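Local atomic coordinates of Hpr(Ser) kinase (Coxiella burnetii, PDB entry 3TQF), a protein that probably binds ATP, and probably both phosphorylates a serine of the phosphocarrier protein HPr and removes that phosphate again. Residues K4-K16 with I37-L51. Residues are numbered along the deposited sequence; the frame is centred on the assembly and turned at random.
Sequences KQTWHANFLVIDK and IDRGHQLVCDDVIDL
F11 lies beside V44 and crosses I49 at about a right angle where strand 10-14 runs antiparallel to strand 42-45 and strand 5-8 to strand 48-51, in the mixed sheet of the HPr kinase C-terminal domain. A classic beta bulge interrupts the pairing: V44 and C45 both face F11, whose carbonyl O accepts both their amides, that of C45 on a lone pair in the carbonyl plane. With CG anti to the backbone N (chi1 -167°), the F11 ring runs alongside V44, CD2 lying 3.4 Å from V44 CG1. I49 reaches across instead, its CD1 3.5 Å from F11 CB and within contact of A9 CB. L20 of strand 17-23 also packs on F11 and I49. Farther along, L51 CD1 comes up obliquely to W7, 3.6 Å from its CB.

Between the strand pairs, polar side chains grip the turn at D46-D47. N10 OD1 accepts D47 N at 2.9 Å, while the D47 carbonyl O receives H8 ND1 almost in the imidazole plane, at 3.0 Å, and a weak bond from A9 N. D46 lies side by side with N10, their amide and carboxylate planes 25° apart, and makes a weak hydrogen bond to S30 of a probable P-loop; a phosphate ion lies about 5 Å from the N10 side chain.

At the far end, E146 of helix 141-165 holds H41 NE2, and a water joins H41 ND1 to D15 N. One face of this imidazole receives a CH-pi contact from I14, whose CG2 sits 3.8 Å from the ring centroid, 8° off its normal.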
ATOM      1  N   LYS A   4      15.478  33.770 -13.516  1.00 75.66           N
ATOM      2  CA  LYS A   4      15.450  32.299 -13.787  1.00 71.90           C
ATOM      3  C   LYS A   4      14.146  31.658 -13.307  1.00 68.37           C
ATOM      4  O   LYS A   4      13.396  32.255 -12.532  1.00 68.82           O
ATOM      5  CB  LYS A   4      16.674  31.609 -13.174  1.00 71.54           C
ATOM      6  CG  LYS A   4      17.902  31.601 -14.097  1.00 73.96           C
ATOM      7  CD  LYS A   4      18.403  33.016 -14.413  1.00 78.35           C
ATOM      8  CE  LYS A   4      19.640  32.981 -15.301  1.00 80.92           C
ATOM      9  NZ  LYS A   4      20.112  34.349 -15.669  1.00 85.67           N
ATOM     10  N   GLN A   5      13.909  30.430 -13.761  1.00 65.02           N
ATOM     11  CA  GLN A   5      12.569  29.861 -13.827  1.00 62.25           C
ATOM     12  C   GLN A   5      12.287  28.842 -12.738  1.00 59.02           C
ATOM     13  O   GLN A   5      13.015  27.864 -12.593  1.00 57.56           O
ATOM     14  CB  GLN A   5      12.374  29.188 -15.185  1.00 61.40           C
ATOM     15  CG  GLN A   5      12.823  30.027 -16.371  1.00 64.60           C
ATOM     16  CD  GLN A   5      12.031  31.303 -16.518  1.00 67.38           C
ATOM     17  OE1 GLN A   5      10.802  31.284 -16.556  1.00 66.99           O
ATOM     18  NE2 GLN A   5      12.731  32.424 -16.604  1.00 71.17           N
ATOM     19  N   THR A   6      11.212  29.072 -11.989  1.00 58.24           N
ATOM     20  CA  THR A   6      10.710  28.104 -11.024  1.00 55.30           C
ATOM     21  C   THR A   6       9.502  27.392 -11.612  1.00 52.99           C
ATOM     22  O   THR A   6       8.944  27.830 -12.613  1.00 54.03           O
ATOM     23  CB  THR A   6      10.293  28.779  -9.709  1.00 56.28           C
ATOM     24  OG1 THR A   6       9.305  29.778  -9.981  1.00 58.34           O
ATOM     25  CG2 THR A   6      11.492  29.427  -9.033  1.00 58.56           C
ATOM     26  N   TRP A   7       9.100  26.296 -10.978  1.00 50.18           N
ATOM     27  CA  TRP A   7       7.943  25.523 -11.411  1.00 48.16           C
ATOM     28  C   TRP A   7       7.336  24.832 -10.196  1.00 46.26           C
ATOM     29  O   TRP A   7       8.053  24.203  -9.425  1.00 45.20           O
ATOM     30  CB  TRP A   7       8.380  24.501 -12.455  1.00 46.84           C
ATOM     31  CG  TRP A   7       7.279  23.692 -13.052  1.00 45.34           C
ATOM     32  CD1 TRP A   7       6.708  22.582 -12.519  1.00 43.41           C
ATOM     33  CD2 TRP A   7       6.634  23.909 -14.312  1.00 46.27           C
ATOM     34  NE1 TRP A   7       5.736  22.095 -13.360  1.00 43.17           N
ATOM     35  CE2 TRP A   7       5.672  22.894 -14.469  1.00 45.00           C
ATOM     36  CE3 TRP A   7       6.770  24.867 -15.315  1.00 48.46           C
ATOM     37  CZ2 TRP A   7       4.847  22.810 -15.589  1.00 45.63           C
ATOM     38  CZ3 TRP A   7       5.953  24.782 -16.425  1.00 49.40           C
ATOM     39  CH2 TRP A   7       5.004  23.762 -16.552  1.00 47.89           C
ATOM     40  N   HIS A   8       6.023  24.958 -10.025  1.00 46.15           N
ATOM     41  CA  HIS A   8       5.345  24.392  -8.860  1.00 44.96           C
ATOM     42  C   HIS A   8       4.949  22.934  -9.108  1.00 42.38           C
ATOM     43  O   HIS A   8       3.978  22.647  -9.801  1.00 42.27           O
ATOM     44  CB  HIS A   8       4.124  25.243  -8.475  1.00 46.68           C
ATOM     45  CG  HIS A   8       3.336  24.683  -7.332  1.00 46.14           C
ATOM     46  ND1 HIS A   8       3.921  23.989  -6.297  1.00 45.39           N
ATOM     47  CD2 HIS A   8       2.012  24.712  -7.061  1.00 47.11           C
ATOM     48  CE1 HIS A   8       2.988  23.607  -5.443  1.00 45.55           C
ATOM     49  NE2 HIS A   8       1.822  24.037  -5.882  1.00 46.32           N
ATOM     50  N   ALA A   9       5.714  22.018  -8.529  1.00 40.66           N
ATOM     51  CA  ALA A   9       5.442  20.592  -8.653  1.00 38.61           C
ATOM     52  C   ALA A   9       6.437  19.795  -7.818  1.00 37.49           C
ATOM     53  O   ALA A   9       7.404  20.351  -7.298  1.00 38.32           O
ATOM     54  CB  ALA A   9       5.522  20.162 -10.117  1.00 38.12           C
ATOM     55  N   ASN A  10       6.187  18.497  -7.680  1.00 35.79           N
ATOM     56  CA  ASN A  10       7.178  17.585  -7.123  1.00 34.99           C
ATOM     57  C   ASN A  10       7.934  16.962  -8.283  1.00 34.35           C
ATOM     58  O   ASN A  10       7.356  16.728  -9.338  1.00 34.08           O
ATOM     59  CB  ASN A  10       6.524  16.499  -6.272  1.00 34.17           C
ATOM     60  CG  ASN A  10       5.718  17.064  -5.117  1.00 35.00           C
ATOM     61  OD1 ASN A  10       5.903  18.210  -4.716  1.00 36.83           O
ATOM     62  ND2 ASN A  10       4.809  16.258  -4.583  1.00 35.08           N
ATOM     63  N   PHE A  11       9.222  16.698  -8.087  1.00 34.44           N
ATOM     64  CA  PHE A  11      10.070  16.166  -9.145  1.00 34.14           C
ATOM     65  C   PHE A  11      10.806  14.942  -8.637  1.00 33.67           C
ATOM     66  O   PHE A  11      11.592  15.027  -7.701  1.00 34.14           O
ATOM     67  CB  PHE A  11      11.056  17.243  -9.616  1.00 35.72           C
ATOM     68  CG  PHE A  11      11.769  16.915 -10.902  1.00 35.46           C
ATOM     69  CD1 PHE A  11      11.112  16.309 -11.959  1.00 34.79           C
ATOM     70  CD2 PHE A  11      13.098  17.259 -11.064  1.00 37.25           C
ATOM     71  CE1 PHE A  11      11.774  16.025 -13.142  1.00 35.66           C
ATOM     72  CE2 PHE A  11      13.771  16.983 -12.248  1.00 38.22           C
ATOM     73  CZ  PHE A  11      13.106  16.363 -13.288  1.00 37.37           C
ATOM     74  N   LEU A  12      10.523  13.801  -9.259  1.00 32.94           N
ATOM     75  CA  LEU A  12      11.095  12.520  -8.860  1.00 32.81           C
ATOM     76  C   LEU A  12      11.747  11.859 -10.069  1.00 33.22           C
ATOM     77  O   LEU A  12      11.341  12.100 -11.207  1.00 32.95           O
ATOM     78  CB  LEU A  12       9.996  11.608  -8.314  1.00 31.78           C
ATOM     79  CG  LEU A  12       9.142  12.170  -7.172  1.00 31.75           C
ATOM     80  CD1 LEU A  12       7.727  11.663  -7.250  1.00 31.05           C
ATOM     81  CD2 LEU A  12       9.763  11.830  -5.826  1.00 32.98           C
ATOM     82  N   VAL A  13      12.760  11.033  -9.821  1.00 33.98           N
ATOM     83  CA  VAL A  13      13.293  10.165 -10.856  1.00 34.50           C
ATOM     84  C   VAL A  13      12.654   8.793 -10.666  1.00 33.98           C
ATOM     85  O   VAL A  13      12.786   8.189  -9.598  1.00 34.13           O
ATOM     86  CB  VAL A  13      14.825  10.065 -10.799  1.00 36.21           C
ATOM     87  CG1 VAL A  13      15.338   9.147 -11.905  1.00 36.73           C
ATOM     88  CG2 VAL A  13      15.449  11.449 -10.924  1.00 36.87           C
ATOM     89  N   ILE A  14      11.938   8.331 -11.694  1.00 33.51           N
ATOM     90  CA  ILE A  14      11.241   7.054 -11.675  1.00 33.23           C
ATOM     91  C   ILE A  14      11.570   6.273 -12.936  1.00 34.31           C
ATOM     92  O   ILE A  14      11.239   6.704 -14.037  1.00 34.18           O
ATOM     93  CB  ILE A  14       9.720   7.235 -11.640  1.00 32.22           C
ATOM     94  CG1 ILE A  14       9.300   8.134 -10.472  1.00 31.91           C
ATOM     95  CG2 ILE A  14       9.037   5.881 -11.543  1.00 32.15           C
ATOM     96  CD1 ILE A  14       7.808   8.480 -10.462  1.00 30.86           C
ATOM     97  N   ASP A  15      12.219   5.123 -12.766  1.00 35.76           N
ATOM     98  CA  ASP A  15      12.619   4.263 -13.879  1.00 37.03           C
ATOM     99  C   ASP A  15      13.406   5.054 -14.922  1.00 37.84           C
ATOM    100  O   ASP A  15      13.123   4.971 -16.111  1.00 38.56           O
ATOM    101  CB  ASP A  15      11.378   3.601 -14.502  1.00 36.77           C
ATOM    102  CG  ASP A  15      11.728   2.486 -15.480  1.00 38.77           C
ATOM    103  OD1 ASP A  15      12.810   1.874 -15.342  1.00 41.52           O
ATOM    104  OD2 ASP A  15      10.918   2.225 -16.393  1.00 39.13           O
ATOM    105  N   LYS A  16      14.382   5.830 -14.457  1.00 38.41           N
ATOM    106  CA  LYS A  16      15.225   6.691 -15.311  1.00 39.61           C
ATOM    107  C   LYS A  16      14.522   7.954 -15.847  1.00 38.61           C
ATOM    108  O   LYS A  16      15.173   8.791 -16.469  1.00 39.64           O
ATOM    109  CB  LYS A  16      15.830   5.913 -16.492  1.00 41.36           C
ATOM    110  CG  LYS A  16      16.575   4.626 -16.134  1.00 43.31           C
ATOM    111  CD  LYS A  16      18.067   4.852 -15.886  1.00 46.60           C
ATOM    112  CE  LYS A  16      18.940   3.751 -16.520  1.00 49.53           C
ATOM    113  NZ  LYS A  16      18.416   2.370 -16.300  1.00 49.91           N
ATOM    114  N   ILE A  37       9.637   6.813  -3.042  1.00 33.23           N
ATOM    115  CA  ILE A  37      10.992   6.654  -2.488  1.00 34.61           C
ATOM    116  C   ILE A  37      11.143   5.264  -1.862  1.00 35.56           C
ATOM    117  O   ILE A  37      12.178   4.620  -2.007  1.00 36.42           O
ATOM    118  CB  ILE A  37      11.342   7.724  -1.397  1.00 35.55           C
ATOM    119  CG1 ILE A  37      11.204   9.160  -1.922  1.00 34.90           C
ATOM    120  CG2 ILE A  37      12.764   7.517  -0.873  1.00 37.32           C
ATOM    121  CD1 ILE A  37      11.906   9.415  -3.231  1.00 35.31           C
ATOM    122  N   ASP A  38      10.094   4.817  -1.174  1.00 35.58           N
ATOM    123  CA  ASP A  38      10.073   3.522  -0.489  1.00 36.92           C
ATOM    124  C   ASP A  38      10.111   2.356  -1.470  1.00 36.90           C
ATOM    125  O   ASP A  38      10.575   1.275  -1.128  1.00 38.29           O
ATOM    126  CB  ASP A  38       8.826   3.423   0.404  1.00 37.14           C
ATOM    127  CG  ASP A  38       8.795   2.157   1.242  1.00 39.08           C
ATOM    128  OD1 ASP A  38       9.741   1.927   2.026  1.00 40.82           O
ATOM    129  OD2 ASP A  38       7.812   1.395   1.122  1.00 38.96           O
ATOM    130  N   ARG A  39       9.639   2.579  -2.695  1.00 35.72           N
ATOM    131  CA  ARG A  39       9.729   1.557  -3.744  1.00 36.00           C
ATOM    132  C   ARG A  39      11.074   1.568  -4.470  1.00 36.55           C
ATOM    133  O   ARG A  39      11.265   0.798  -5.397  1.00 37.28           O
ATOM    134  CB  ARG A  39       8.613   1.702  -4.782  1.00 34.75           C
ATOM    135  CG  ARG A  39       7.250   2.095  -4.222  1.00 34.32           C
ATOM    136  CD  ARG A  39       6.134   1.138  -4.567  1.00 34.84           C
ATOM    137  NE  ARG A  39       6.332   0.384  -5.797  1.00 34.96           N
ATOM    138  CZ  ARG A  39       5.781  -0.806  -6.024  1.00 36.70           C
ATOM    139  NH1 ARG A  39       4.982  -1.369  -5.121  1.00 37.45           N
ATOM    140  NH2 ARG A  39       6.029  -1.439  -7.158  1.00 37.43           N
ATOM    141  N   GLY A  40      11.995   2.437  -4.064  1.00 37.02           N
ATOM    142  CA  GLY A  40      13.351   2.455  -4.619  1.00 38.17           C
ATOM    143  C   GLY A  40      13.620   3.563  -5.626  1.00 37.31           C
ATOM    144  O   GLY A  40      14.674   3.574  -6.265  1.00 38.47           O
ATOM    145  N   HIS A  41      12.683   4.498  -5.766  1.00 35.65           N
ATOM    146  CA  HIS A  41      12.842   5.618  -6.689  1.00 35.08           C
ATOM    147  C   HIS A  41      13.515   6.772  -5.961  1.00 35.83           C
ATOM    148  O   HIS A  41      13.913   6.621  -4.806  1.00 37.17           O
ATOM    149  CB  HIS A  41      11.489   6.023  -7.277  1.00 33.60           C
ATOM    150  CG  HIS A  41      10.767   4.886  -7.933  1.00 33.41           C
ATOM    151  ND1 HIS A  41      11.349   4.097  -8.901  1.00 33.62           N
ATOM    152  CD2 HIS A  41       9.525   4.388  -7.739  1.00 32.64           C
ATOM    153  CE1 HIS A  41      10.493   3.169  -9.283  1.00 33.46           C
ATOM    154  NE2 HIS A  41       9.379   3.323  -8.593  1.00 33.05           N
ATOM    155  N   GLN A  42      13.661   7.912  -6.630  1.00 35.54           N
ATOM    156  CA  GLN A  42      14.470   9.002  -6.099  1.00 36.60           C
ATOM    157  C   GLN A  42      13.739  10.334  -6.091  1.00 36.03           C
ATOM    158  O   GLN A  42      12.924  10.620  -6.966  1.00 35.08           O
ATOM    159  CB  GLN A  42      15.758   9.148  -6.913  1.00 37.95           C
ATOM    160  CG  GLN A  42      16.701   7.971  -6.801  1.00 39.36           C
ATOM    161  CD  GLN A  42      17.874   8.076  -7.754  1.00 41.07           C
ATOM    162  OE1 GLN A  42      17.702   8.383  -8.935  1.00 41.04           O
ATOM    163  NE2 GLN A  42      19.073   7.811  -7.251  1.00 42.88           N
ATOM    164  N   LEU A  43      14.068  11.149  -5.093  1.00 37.24           N
ATOM    165  CA  LEU A  43      13.554  12.508  -4.967  1.00 37.27           C
ATOM    166  C   LEU A  43      14.524  13.484  -5.621  1.00 38.77           C
ATOM    167  O   LEU A  43      15.731  13.388  -5.423  1.00 40.41           O
ATOM    168  CB  LEU A  43      13.391  12.866  -3.483  1.00 37.92           C
ATOM    169  CG  LEU A  43      13.090  14.318  -3.104  1.00 38.25           C
ATOM    170  CD1 LEU A  43      11.753  14.775  -3.666  1.00 36.74           C
ATOM    171  CD2 LEU A  43      13.118  14.459  -1.595  1.00 39.37           C
ATOM    172  N   VAL A  44      13.994  14.414  -6.408  1.00 38.80           N
ATOM    173  CA  VAL A  44      14.767  15.566  -6.839  1.00 40.57           C
ATOM    174  C   VAL A  44      14.355  16.752  -5.974  1.00 41.89           C
ATOM    175  O   VAL A  44      15.207  17.383  -5.343  1.00 43.78           O
ATOM    176  CB  VAL A  44      14.581  15.884  -8.331  1.00 40.15           C
ATOM    177  CG1 VAL A  44      15.574  16.943  -8.772  1.00 41.87           C
ATOM    178  CG2 VAL A  44      14.764  14.635  -9.159  1.00 39.07           C
ATOM    179  N   CYS A  45      13.056  17.041  -5.921  1.00 41.53           N
ATOM    180  CA  CYS A  45      12.570  18.154  -5.110  1.00 43.20           C
ATOM    181  C   CYS A  45      11.076  18.101  -4.776  1.00 42.43           C
ATOM    182  O   CYS A  45      10.267  17.619  -5.567  1.00 41.23           O
ATOM    183  CB  CYS A  45      12.869  19.473  -5.817  1.00 44.78           C
ATOM    184  SG  CYS A  45      13.075  20.861  -4.687  1.00 48.71           S
ATOM    185  N   ASP A  46      10.734  18.618  -3.597  1.00 43.73           N
ATOM    186  CA  ASP A  46       9.350  18.761  -3.158  1.00 43.65           C
ATOM    187  C   ASP A  46       8.912  20.193  -3.442  1.00 45.06           C
ATOM    188  O   ASP A  46       9.733  21.114  -3.416  1.00 46.79           O
ATOM    189  CB  ASP A  46       9.249  18.473  -1.651  1.00 44.47           C
ATOM    190  CG  ASP A  46       7.855  18.007  -1.215  1.00 44.60           C
ATOM    191  OD1 ASP A  46       7.289  17.082  -1.852  1.00 43.44           O
ATOM    192  OD2 ASP A  46       7.342  18.547  -0.202  1.00 46.65           O
ATOM    193  N   ASP A  47       7.627  20.367  -3.734  1.00 44.74           N
ATOM    194  CA  ASP A  47       6.996  21.690  -3.887  1.00 46.32           C
ATOM    195  C   ASP A  47       7.441  22.529  -5.089  1.00 46.86           C
ATOM    196  O   ASP A  47       6.637  22.782  -5.981  1.00 47.18           O
ATOM    197  CB  ASP A  47       7.133  22.530  -2.609  1.00 48.28           C
ATOM    198  CG  ASP A  47       6.333  23.826  -2.682  1.00 51.08           C
ATOM    199  OD1 ASP A  47       5.170  23.782  -3.145  1.00 51.51           O
ATOM    200  OD2 ASP A  47       6.863  24.892  -2.287  1.00 54.58           O
ATOM    201  N   VAL A  48       8.692  22.987  -5.101  1.00 47.54           N
ATOM    202  CA  VAL A  48       9.171  23.908  -6.146  1.00 48.60           C
ATOM    203  C   VAL A  48      10.455  23.410  -6.805  1.00 48.07           C
ATOM    204  O   VAL A  48      11.303  22.820  -6.147  1.00 48.05           O
ATOM    205  CB  VAL A  48       9.404  25.317  -5.575  1.00 51.19           C
ATOM    206  CG1 VAL A  48      10.091  26.212  -6.591  1.00 53.13           C
ATOM    207  CG2 VAL A  48       8.084  25.928  -5.151  1.00 52.23           C
ATOM    208  N   ILE A  49      10.583  23.662  -8.107  1.00 48.02           N
ATOM    209  CA  ILE A  49      11.705  23.174  -8.907  1.00 47.73           C
ATOM    210  C   ILE A  49      12.329  24.310  -9.707  1.00 49.90           C
ATOM    211  O   ILE A  49      11.615  25.072 -10.353  1.00 50.69           O
ATOM    212  CB  ILE A  49      11.243  22.131  -9.943  1.00 45.83           C
ATOM    213  CG1 ILE A  49      10.320  21.100  -9.320  1.00 44.12           C
ATOM    214  CG2 ILE A  49      12.425  21.416 -10.555  1.00 45.86           C
ATOM    215  CD1 ILE A  49       9.549  20.334 -10.348  1.00 43.60           C
ATOM    216  N   ASP A  50      13.655  24.414  -9.681  1.00 51.07           N
ATOM    217  CA  ASP A  50      14.361  25.296 -10.605  1.00 53.42           C
ATOM    218  C   ASP A  50      14.513  24.574 -11.940  1.00 52.45           C
ATOM    219  O   ASP A  50      14.868  23.394 -11.970  1.00 50.70           O
ATOM    220  CB  ASP A  50      15.740  25.689 -10.066  1.00 55.78           C
ATOM    221  CG  ASP A  50      15.663  26.532  -8.804  1.00 57.64           C
ATOM    222  OD1 ASP A  50      14.550  26.757  -8.279  1.00 57.79           O
ATOM    223  OD2 ASP A  50      16.729  26.969  -8.330  1.00 60.35           O
ATOM    224  N   LEU A  51      14.232  25.283 -13.033  1.00 53.56           N
ATOM    225  CA  LEU A  51      14.331  24.730 -14.378  1.00 53.25           C
ATOM    226  C   LEU A  51      15.358  25.503 -15.198  1.00 56.32           C
ATOM    227  O   LEU A  51      15.557  26.699 -14.986  1.00 58.69           O
ATOM    228  CB  LEU A  51      12.972  24.796 -15.083  1.00 52.44           C
ATOM    229  CG  LEU A  51      11.801  24.000 -14.498  1.00 49.87           C
ATOM    230  CD1 LEU A  51      10.547  24.294 -15.300  1.00 50.06           C
ATOM    231  CD2 LEU A  51      12.073  22.502 -14.480  1.00 47.63           C
TER
HETATM  232  O   HOH W   1      13.434   3.963 -10.445  1.00 24.05           O